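Local coordinates for L-aspartate semialdehyde sulfurtransferase (Methanocaldococcus jannaschii, PDB 3KPB), which probably makes homocysteine from aspartate semialdehyde and sulfide with a partner protein, and binds S-adenosylmethionine and methylthioadenosine through its C-terminal CBS domain pair, at residues A[43-55]-A[63-75]. Sequence-based numbering, arbitrary orientation.
With SAM (S-adenosylmethionine), chain E.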
ATOM      1  N   LYS A  43       1.771   1.600  25.230  1.00 20.64           N
ATOM      2  CA  LYS A  43       1.961   0.187  24.914  1.00 19.70           C
ATOM      3  C   LYS A  43       1.261  -0.208  23.627  1.00 18.45           C
ATOM      4  O   LYS A  43       0.111   0.175  23.393  1.00 18.24           O
ATOM      5  CB  LYS A  43       1.459  -0.703  26.054  1.00 20.07           C
ATOM      6  CG  LYS A  43       1.996  -0.357  27.447  1.00 21.63           C
ATOM      7  CD  LYS A  43       3.508  -0.147  27.451  1.00 23.96           C
ATOM      8  CE  LYS A  43       4.053  -0.158  28.874  1.00 25.53           C
ATOM      9  NZ  LYS A  43       3.674   1.062  29.657  1.00 26.61           N
ATOM     10  N   LEU A  44       1.942  -1.018  22.818  1.00 17.26           N
ATOM     11  CA  LEU A  44       1.427  -1.428  21.511  1.00 16.34           C
ATOM     12  C   LEU A  44       0.113  -2.206  21.598  1.00 16.22           C
ATOM     13  O   LEU A  44       0.002  -3.174  22.353  1.00 16.62           O
ATOM     14  CB  LEU A  44       2.473  -2.256  20.758  1.00 16.07           C
ATOM     15  CG  LEU A  44       2.104  -2.711  19.341  1.00 14.73           C
ATOM     16  CD1 LEU A  44       2.108  -1.546  18.353  1.00 15.51           C
ATOM     17  CD2 LEU A  44       3.061  -3.794  18.893  1.00 14.86           C
ATOM     18  N   VAL A  45      -0.875  -1.776  20.812  1.00 15.84           N
ATOM     19  CA  VAL A  45      -2.167  -2.468  20.718  1.00 15.50           C
ATOM     20  C   VAL A  45      -2.593  -2.787  19.279  1.00 15.18           C
ATOM     21  O   VAL A  45      -3.550  -3.536  19.065  1.00 15.78           O
ATOM     22  CB  VAL A  45      -3.307  -1.687  21.425  1.00 15.06           C
ATOM     23  CG1 VAL A  45      -3.014  -1.526  22.915  1.00 16.00           C
ATOM     24  CG2 VAL A  45      -3.519  -0.321  20.773  1.00 15.75           C
ATOM     25  N   GLY A  46      -1.902  -2.226  18.291  1.00 14.41           N
ATOM     26  CA  GLY A  46      -2.291  -2.484  16.909  1.00 13.94           C
ATOM     27  C   GLY A  46      -1.399  -1.821  15.893  1.00 13.62           C
ATOM     28  O   GLY A  46      -0.422  -1.173  16.257  1.00 13.92           O
ATOM     29  N   ILE A  47      -1.723  -2.007  14.616  1.00 13.42           N
ATOM     30  CA  ILE A  47      -1.020  -1.319  13.534  1.00 13.32           C
ATOM     31  C   ILE A  47      -1.988  -0.888  12.420  1.00 13.71           C
ATOM     32  O   ILE A  47      -3.001  -1.549  12.171  1.00 13.59           O
ATOM     33  CB  ILE A  47       0.173  -2.167  12.987  1.00 13.31           C
ATOM     34  CG1 ILE A  47       1.090  -1.310  12.097  1.00 13.52           C
ATOM     35  CG2 ILE A  47      -0.330  -3.434  12.261  1.00 14.01           C
ATOM     36  CD1 ILE A  47       2.414  -1.978  11.722  1.00 12.92           C
ATOM     37  N   ILE A  48      -1.680   0.247  11.791  1.00 13.73           N
ATOM     38  CA  ILE A  48      -2.452   0.789  10.674  1.00 14.13           C
ATOM     39  C   ILE A  48      -1.521   1.013   9.484  1.00 13.76           C
ATOM     40  O   ILE A  48      -0.398   1.484   9.663  1.00 13.77           O
ATOM     41  CB  ILE A  48      -3.093   2.155  11.096  1.00 14.35           C
ATOM     42  CG1 ILE A  48      -4.266   1.938  12.062  1.00 15.51           C
ATOM     43  CG2 ILE A  48      -3.528   3.011   9.887  1.00 15.26           C
ATOM     44  CD1 ILE A  48      -5.473   1.223  11.457  1.00 16.07           C
ATOM     45  N   THR A  49      -1.977   0.677   8.279  1.00 13.37           N
ATOM     46  CA  THR A  49      -1.312   1.102   7.035  1.00 13.24           C
ATOM     47  C   THR A  49      -2.362   1.783   6.154  1.00 13.18           C
ATOM     48  O   THR A  49      -3.542   1.803   6.512  1.00 12.95           O
ATOM     49  CB  THR A  49      -0.724  -0.089   6.250  1.00 13.53           C
ATOM     50  OG1 THR A  49      -1.795  -0.904   5.761  1.00 14.17           O
ATOM     51  CG2 THR A  49       0.181  -0.941   7.128  1.00 13.53           C
ATOM     52  N   SER A  50      -1.968   2.320   4.999  1.00 13.11           N
ATOM     53  CA  SER A  50      -2.980   2.895   4.102  1.00 13.24           C
ATOM     54  C   SER A  50      -4.040   1.881   3.668  1.00 12.86           C
ATOM     55  O   SER A  50      -5.171   2.268   3.358  1.00 12.63           O
ATOM     56  CB  SER A  50      -2.362   3.575   2.878  1.00 13.41           C
ATOM     57  OG  SER A  50      -1.693   2.635   2.059  1.00 14.53           O
ATOM     58  N   TRP A  51      -3.684   0.596   3.643  1.00 12.62           N
ATOM     59  CA  TRP A  51      -4.672  -0.435   3.350  1.00 12.81           C
ATOM     60  C   TRP A  51      -5.821  -0.399   4.358  1.00 12.86           C
ATOM     61  O   TRP A  51      -6.990  -0.506   3.983  1.00 13.04           O
ATOM     62  CB  TRP A  51      -4.043  -1.823   3.310  1.00 12.83           C
ATOM     63  CG  TRP A  51      -5.009  -2.862   2.842  1.00 12.99           C
ATOM     64  CD1 TRP A  51      -5.625  -3.818   3.603  1.00 14.01           C
ATOM     65  CD2 TRP A  51      -5.506  -3.028   1.509  1.00 13.30           C
ATOM     66  NE1 TRP A  51      -6.460  -4.583   2.820  1.00 14.31           N
ATOM     67  CE2 TRP A  51      -6.399  -4.125   1.528  1.00 14.04           C
ATOM     68  CE3 TRP A  51      -5.266  -2.370   0.292  1.00 13.65           C
ATOM     69  CZ2 TRP A  51      -7.057  -4.578   0.375  1.00 15.01           C
ATOM     70  CZ3 TRP A  51      -5.921  -2.820  -0.852  1.00 15.34           C
ATOM     71  CH2 TRP A  51      -6.806  -3.913  -0.800  1.00 15.16           C
ATOM     72  N   ASP A  52      -5.488  -0.235   5.633  1.00 12.81           N
ATOM     73  CA  ASP A  52      -6.512  -0.163   6.673  1.00 13.11           C
ATOM     74  C   ASP A  52      -7.364   1.100   6.598  1.00 13.25           C
ATOM     75  O   ASP A  52      -8.519   1.076   7.006  1.00 13.25           O
ATOM     76  CB  ASP A  52      -5.873  -0.271   8.047  1.00 13.14           C
ATOM     77  CG  ASP A  52      -5.114  -1.556   8.218  1.00 14.25           C
ATOM     78  OD1 ASP A  52      -5.712  -2.638   8.023  1.00 14.89           O
ATOM     79  OD2 ASP A  52      -3.914  -1.483   8.535  1.00 14.41           O
ATOM     80  N   ILE A  53      -6.804   2.196   6.090  1.00 13.42           N
ATOM     81  CA  ILE A  53      -7.606   3.398   5.824  1.00 13.69           C
ATOM     82  C   ILE A  53      -8.686   3.074   4.789  1.00 13.89           C
ATOM     83  O   ILE A  53      -9.865   3.361   5.001  1.00 13.83           O
ATOM     84  CB  ILE A  53      -6.730   4.590   5.351  1.00 13.60           C
ATOM     85  CG1 ILE A  53      -5.670   4.951   6.408  1.00 13.49           C
ATOM     86  CG2 ILE A  53      -7.585   5.811   4.965  1.00 14.33           C
ATOM     87  CD1 ILE A  53      -6.208   5.364   7.794  1.00 13.83           C
ATOM     88  N   ALA A  54      -8.281   2.461   3.676  1.00 14.18           N
ATOM     89  CA  ALA A  54      -9.235   1.986   2.671  1.00 14.31           C
ATOM     90  C   ALA A  54     -10.262   1.016   3.263  1.00 14.56           C
ATOM     91  O   ALA A  54     -11.458   1.126   2.980  1.00 14.59           O
ATOM     92  CB  ALA A  54      -8.506   1.345   1.490  1.00 14.33           C
ATOM     93  N   LYS A  55      -9.800   0.080   4.091  1.00 14.73           N
ATOM     94  CA  LYS A  55     -10.687  -0.915   4.693  1.00 15.39           C
ATOM     95  C   LYS A  55     -11.716  -0.238   5.611  1.00 14.97           C
ATOM     96  O   LYS A  55     -12.901  -0.590   5.588  1.00 15.26           O
ATOM     97  CB  LYS A  55      -9.856  -1.955   5.448  1.00 15.91           C
ATOM     98  CG  LYS A  55     -10.453  -3.353   5.508  1.00 18.03           C
ATOM     99  CD  LYS A  55      -9.350  -4.417   5.663  1.00 20.30           C
ATOM    100  CE  LYS A  55      -8.515  -4.201   6.924  1.00 21.43           C
ATOM    101  NZ  LYS A  55      -8.037  -5.491   7.518  1.00 22.43           N
ATOM    102  N   THR A  63     -13.463   5.015  13.907  1.00 16.66           N
ATOM    103  CA  THR A  63     -12.213   5.165  14.668  1.00 16.35           C
ATOM    104  C   THR A  63     -11.210   4.075  14.318  1.00 16.04           C
ATOM    105  O   THR A  63     -11.581   2.984  13.869  1.00 16.30           O
ATOM    106  CB  THR A  63     -12.436   5.147  16.206  1.00 16.47           C
ATOM    107  OG1 THR A  63     -12.886   3.845  16.605  1.00 17.56           O
ATOM    108  CG2 THR A  63     -13.467   6.190  16.631  1.00 16.97           C
ATOM    109  N   ILE A  64      -9.941   4.384  14.558  1.00 16.17           N
ATOM    110  CA  ILE A  64      -8.835   3.473  14.301  1.00 16.60           C
ATOM    111  C   ILE A  64      -8.996   2.174  15.071  1.00 16.80           C
ATOM    112  O   ILE A  64      -8.692   1.097  14.555  1.00 16.74           O
ATOM    113  CB  ILE A  64      -7.489   4.167  14.616  1.00 16.73           C
ATOM    114  CG1 ILE A  64      -7.145   5.135  13.475  1.00 17.59           C
ATOM    115  CG2 ILE A  64      -6.353   3.161  14.815  1.00 17.27           C
ATOM    116  CD1 ILE A  64      -7.227   4.513  12.061  1.00 18.23           C
ATOM    117  N   GLU A  65      -9.511   2.245  16.283  1.00 17.01           N
ATOM    118  CA  GLU A  65      -9.553   1.021  17.030  1.00 18.24           C
ATOM    119  C   GLU A  65     -10.512  -0.025  16.452  1.00 17.88           C
ATOM    120  O   GLU A  65     -10.340  -1.216  16.693  1.00 18.04           O
ATOM    121  CB  GLU A  65      -9.758   1.297  18.499  1.00 18.95           C
ATOM    122  CG  GLU A  65     -11.156   1.371  18.969  1.00 21.79           C
ATOM    123  CD  GLU A  65     -11.227   0.761  20.334  1.00 25.05           C
ATOM    124  OE1 GLU A  65     -11.619   1.465  21.283  1.00 26.33           O
ATOM    125  OE2 GLU A  65     -10.856  -0.427  20.469  1.00 26.38           O
ATOM    126  N   GLU A  66     -11.465   0.418  15.637  1.00 17.20           N
ATOM    127  CA  GLU A  66     -12.393  -0.498  14.973  1.00 17.08           C
ATOM    128  C   GLU A  66     -11.804  -1.210  13.760  1.00 16.59           C
ATOM    129  O   GLU A  66     -12.399  -2.168  13.259  1.00 16.99           O
ATOM    130  CB  GLU A  66     -13.650   0.241  14.539  1.00 17.36           C
ATOM    131  CG  GLU A  66     -14.370   0.925  15.665  1.00 18.91           C
ATOM    132  CD  GLU A  66     -15.491   1.798  15.168  1.00 21.39           C
ATOM    133  OE1 GLU A  66     -16.578   1.259  14.866  1.00 22.77           O
ATOM    134  OE2 GLU A  66     -15.292   3.027  15.085  1.00 22.59           O
ATOM    135  N   ILE A  67     -10.651  -0.749  13.285  1.00 15.76           N
ATOM    136  CA  ILE A  67     -10.078  -1.288  12.053  1.00 15.27           C
ATOM    137  C   ILE A  67      -8.632  -1.761  12.191  1.00 14.89           C
ATOM    138  O   ILE A  67      -8.156  -2.525  11.349  1.00 15.49           O
ATOM    139  CB  ILE A  67     -10.205  -0.271  10.873  1.00 15.25           C
ATOM    140  CG1 ILE A  67     -10.169  -0.981   9.510  1.00 15.61           C
ATOM    141  CG2 ILE A  67      -9.146   0.835  10.969  1.00 15.25           C
ATOM    142  CD1 ILE A  67     -11.445  -1.740   9.168  1.00 16.66           C
ATOM    143  N   MET A  68      -7.934  -1.321  13.234  1.00 14.62           N
ATOM    144  CA  MET A  68      -6.510  -1.638  13.337  1.00 14.33           C
ATOM    145  C   MET A  68      -6.271  -3.142  13.375  1.00 14.48           C
ATOM    146  O   MET A  68      -7.102  -3.904  13.873  1.00 14.88           O
ATOM    147  CB  MET A  68      -5.870  -0.957  14.552  1.00 14.19           C
ATOM    148  CG  MET A  68      -6.448  -1.407  15.877  1.00 13.97           C
ATOM    149  SD  MET A  68      -5.809  -0.452  17.250  1.00 15.11           S
ATOM    150  CE  MET A  68      -6.494  -1.392  18.616  1.00 16.28           C
ATOM    151  N   THR A  69      -5.134  -3.566  12.834  1.00 14.70           N
ATOM    152  CA  THR A  69      -4.756  -4.968  12.898  1.00 15.09           C
ATOM    153  C   THR A  69      -4.214  -5.229  14.299  1.00 15.63           C
ATOM    154  O   THR A  69      -3.263  -4.579  14.736  1.00 15.79           O
ATOM    155  CB  THR A  69      -3.717  -5.315  11.820  1.00 14.98           C
ATOM    156  OG1 THR A  69      -4.336  -5.210  10.531  1.00 15.14           O
ATOM    157  CG2 THR A  69      -3.197  -6.735  11.999  1.00 15.45           C
ATOM    158  N   ARG A  70      -4.826  -6.177  15.001  1.00 16.52           N
ATOM    159  CA  ARG A  70      -4.512  -6.395  16.411  1.00 17.41           C
ATOM    160  C   ARG A  70      -3.432  -7.444  16.670  1.00 17.70           C
ATOM    161  O   ARG A  70      -2.766  -7.394  17.709  1.00 18.43           O
ATOM    162  CB  ARG A  70      -5.785  -6.705  17.197  1.00 17.61           C
ATOM    163  CG  ARG A  70      -6.680  -5.489  17.382  1.00 19.53           C
ATOM    164  CD  ARG A  70      -7.994  -5.870  18.033  1.00 22.45           C
ATOM    165  NE  ARG A  70      -8.963  -4.776  18.006  1.00 24.39           N
ATOM    166  CZ  ARG A  70      -9.281  -4.025  19.058  1.00 25.46           C
ATOM    167  NH1 ARG A  70      -8.712  -4.245  20.237  1.00 26.28           N
ATOM    168  NH2 ARG A  70     -10.178  -3.052  18.936  1.00 25.96           N
ATOM    169  N   ASN A  71      -3.252  -8.377  15.734  1.00 18.26           N
ATOM    170  CA  ASN A  71      -2.146  -9.332  15.812  1.00 18.82           C
ATOM    171  C   ASN A  71      -0.944  -8.755  15.083  1.00 18.48           C
ATOM    172  O   ASN A  71      -0.752  -8.983  13.883  1.00 18.74           O
ATOM    173  CB  ASN A  71      -2.546 -10.699  15.242  1.00 19.31           C
ATOM    174  CG  ASN A  71      -1.399 -11.709  15.247  1.00 20.87           C
ATOM    175  OD1 ASN A  71      -0.355 -11.498  15.872  1.00 22.92           O
ATOM    176  ND2 ASN A  71      -1.595 -12.817  14.542  1.00 22.70           N
ATOM    177  N   VAL A  72      -0.147  -7.986  15.814  1.00 18.07           N
ATOM    178  CA  VAL A  72       0.965  -7.275  15.210  1.00 17.44           C
ATOM    179  C   VAL A  72       2.213  -8.137  15.189  1.00 17.36           C
ATOM    180  O   VAL A  72       2.622  -8.693  16.215  1.00 17.64           O
ATOM    181  CB  VAL A  72       1.276  -5.944  15.937  1.00 17.29           C
ATOM    182  CG1 VAL A  72       2.229  -5.090  15.104  1.00 16.60           C
ATOM    183  CG2 VAL A  72      -0.005  -5.174  16.227  1.00 17.20           C
ATOM    184  N   ILE A  73       2.805  -8.243  14.005  1.00 17.11           N
ATOM    185  CA  ILE A  73       4.113  -8.865  13.839  1.00 17.16           C
ATOM    186  C   ILE A  73       5.172  -7.823  14.173  1.00 17.30           C
ATOM    187  O   ILE A  73       5.244  -6.770  13.532  1.00 17.14           O
ATOM    188  CB  ILE A  73       4.312  -9.391  12.407  1.00 17.18           C
ATOM    189  CG1 ILE A  73       3.197 -10.378  12.055  1.00 17.76           C
ATOM    190  CG2 ILE A  73       5.698 -10.034  12.254  1.00 16.99           C
ATOM    191  CD1 ILE A  73       2.869 -10.433  10.582  1.00 19.49           C
ATOM    192  N   THR A  74       5.986  -8.127  15.183  1.00 17.57           N
ATOM    193  CA  THR A  74       6.915  -7.167  15.754  1.00 18.05           C
ATOM    194  C   THR A  74       8.328  -7.716  15.748  1.00 18.56           C
ATOM    195  O   THR A  74       8.550  -8.911  15.509  1.00 18.80           O
ATOM    196  CB  THR A  74       6.552  -6.822  17.223  1.00 18.03           C
ATOM    197  OG1 THR A  74       6.575  -8.017  18.019  1.00 18.43           O
ATOM    198  CG2 THR A  74       5.169  -6.193  17.317  1.00 18.00           C
ATOM    199  N   ALA A  75       9.276  -6.816  15.987  1.00 19.48           N
ATOM    200  CA  ALA A  75      10.659  -7.180  16.218  1.00 20.52           C
ATOM    201  C   ALA A  75      11.079  -6.685  17.586  1.00 21.41           C
ATOM    202  O   ALA A  75      10.535  -5.710  18.109  1.00 20.44           O
ATOM    203  CB  ALA A  75      11.553  -6.597  15.144  1.00 20.57           C
TER
HETATM  204  N   SAM E1000       2.571  -4.636   3.257  0.50 26.15           N
HETATM  205  CA  SAM E1000       1.122  -4.757   3.036  0.50 26.06           C
HETATM  206  C   SAM E1000       0.389  -3.642   3.787  0.50 25.92           C
HETATM  207  O   SAM E1000       0.848  -2.497   3.839  0.50 26.08           O
HETATM  208  OXT SAM E1000      -0.686  -3.854   4.355  0.50 25.88           O
HETATM  209  CB  SAM E1000       0.640  -6.119   3.544  0.50 26.11           C
HETATM  210  CG  SAM E1000      -0.509  -6.653   2.685  0.50 25.93           C
HETATM  211  SD  SAM E1000      -2.006  -7.042   3.660  0.50 25.66           S
HETATM  212  CE  SAM E1000      -3.206  -7.149   2.351  0.50 25.61           C
HETATM  213  C5' SAM E1000      -2.587  -5.526   4.503  0.50 22.34           C
HETATM  214  C4' SAM E1000      -2.649  -5.686   6.021  0.50 19.04           C
HETATM  215  O4' SAM E1000      -1.345  -5.981   6.541  0.50 16.92           O
HETATM  216  C3' SAM E1000      -3.017  -4.337   6.633  0.50 17.76           C
HETATM  217  O3' SAM E1000      -4.384  -4.388   7.031  0.50 18.71           O
HETATM  218  C2' SAM E1000      -2.119  -4.220   7.862  0.50 16.71           C
HETATM  219  O2' SAM E1000      -2.935  -4.035   9.025  0.50 15.93           O
HETATM  220  C1' SAM E1000      -1.414  -5.578   7.916  0.50 15.58           C
HETATM  221  N9  SAM E1000      -0.046  -5.384   8.443  0.50 13.83           N
HETATM  222  C8  SAM E1000       0.902  -4.608   7.912  0.50 13.15           C
HETATM  223  N7  SAM E1000       2.002  -4.679   8.664  0.50 13.46           N
HETATM  224  C5  SAM E1000       1.752  -5.506   9.677  0.50 13.52           C
HETATM  225  C6  SAM E1000       2.497  -5.959  10.758  0.50 13.33           C
HETATM  226  N6  SAM E1000       3.753  -5.564  10.942  0.50 13.78           N
HETATM  227  N1  SAM E1000       1.929  -6.813  11.623  0.50 13.15           N
HETATM  228  C2  SAM E1000       0.681  -7.219  11.458  0.50 13.91           C
HETATM  229  N3  SAM E1000      -0.056  -6.805  10.438  0.50 13.63           N
HETATM  230  C4  SAM E1000       0.452  -5.950   9.538  0.50 13.52           C
HETATM  231  O   HOH W   1      -6.973  -4.733  10.181  1.00 20.59           O
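Ile47 and Thr69 pair as a single antiparallel bridge, with both hydrogen bonds made, Ile47 N to Thr69 O and Thr69 N to Ile47 O, each 3.0 Å. Packing is tight on the side of Ile48. Its CD1 reaches Met68 CA at 3.6 Å and Ile67 CG2 at 3.7 Å, while CG1 lies against Ile64 CG2. Gly46 CA sits 3.2 Å from Thr69 O, and Val72 CG2 also touches this glycine. The edge by Arg70 is looser and nearer solvent. There Met68, extended beyond CG (chi2 -173°), brings CE to Val45 CG2 (3.8 Å) and over the centre of one guanidinium face. On the ligand side, Asp52 OD2 accepts from Thr49 N and, at 2.8 Å, from the ribose O2' of SAM. Thr69 OG1 lies very close to O2', at a doubtful distance. One water links Thr69 OG1 with Asp52 OD1, Lys55 NZ and Ile67 O. With an alanine at Asp52, the ribose O2' would probably lose its carboxylate acceptor and Thr49 N its capping-box partner. Ile47 CG2 lies 3.8 Å from adenine C4, and Ile73 backbone N and O bind its N1 and N6. Such a strand, helix and linker around an adenosyl group form a nucleoside site typical of CBS domain pairs.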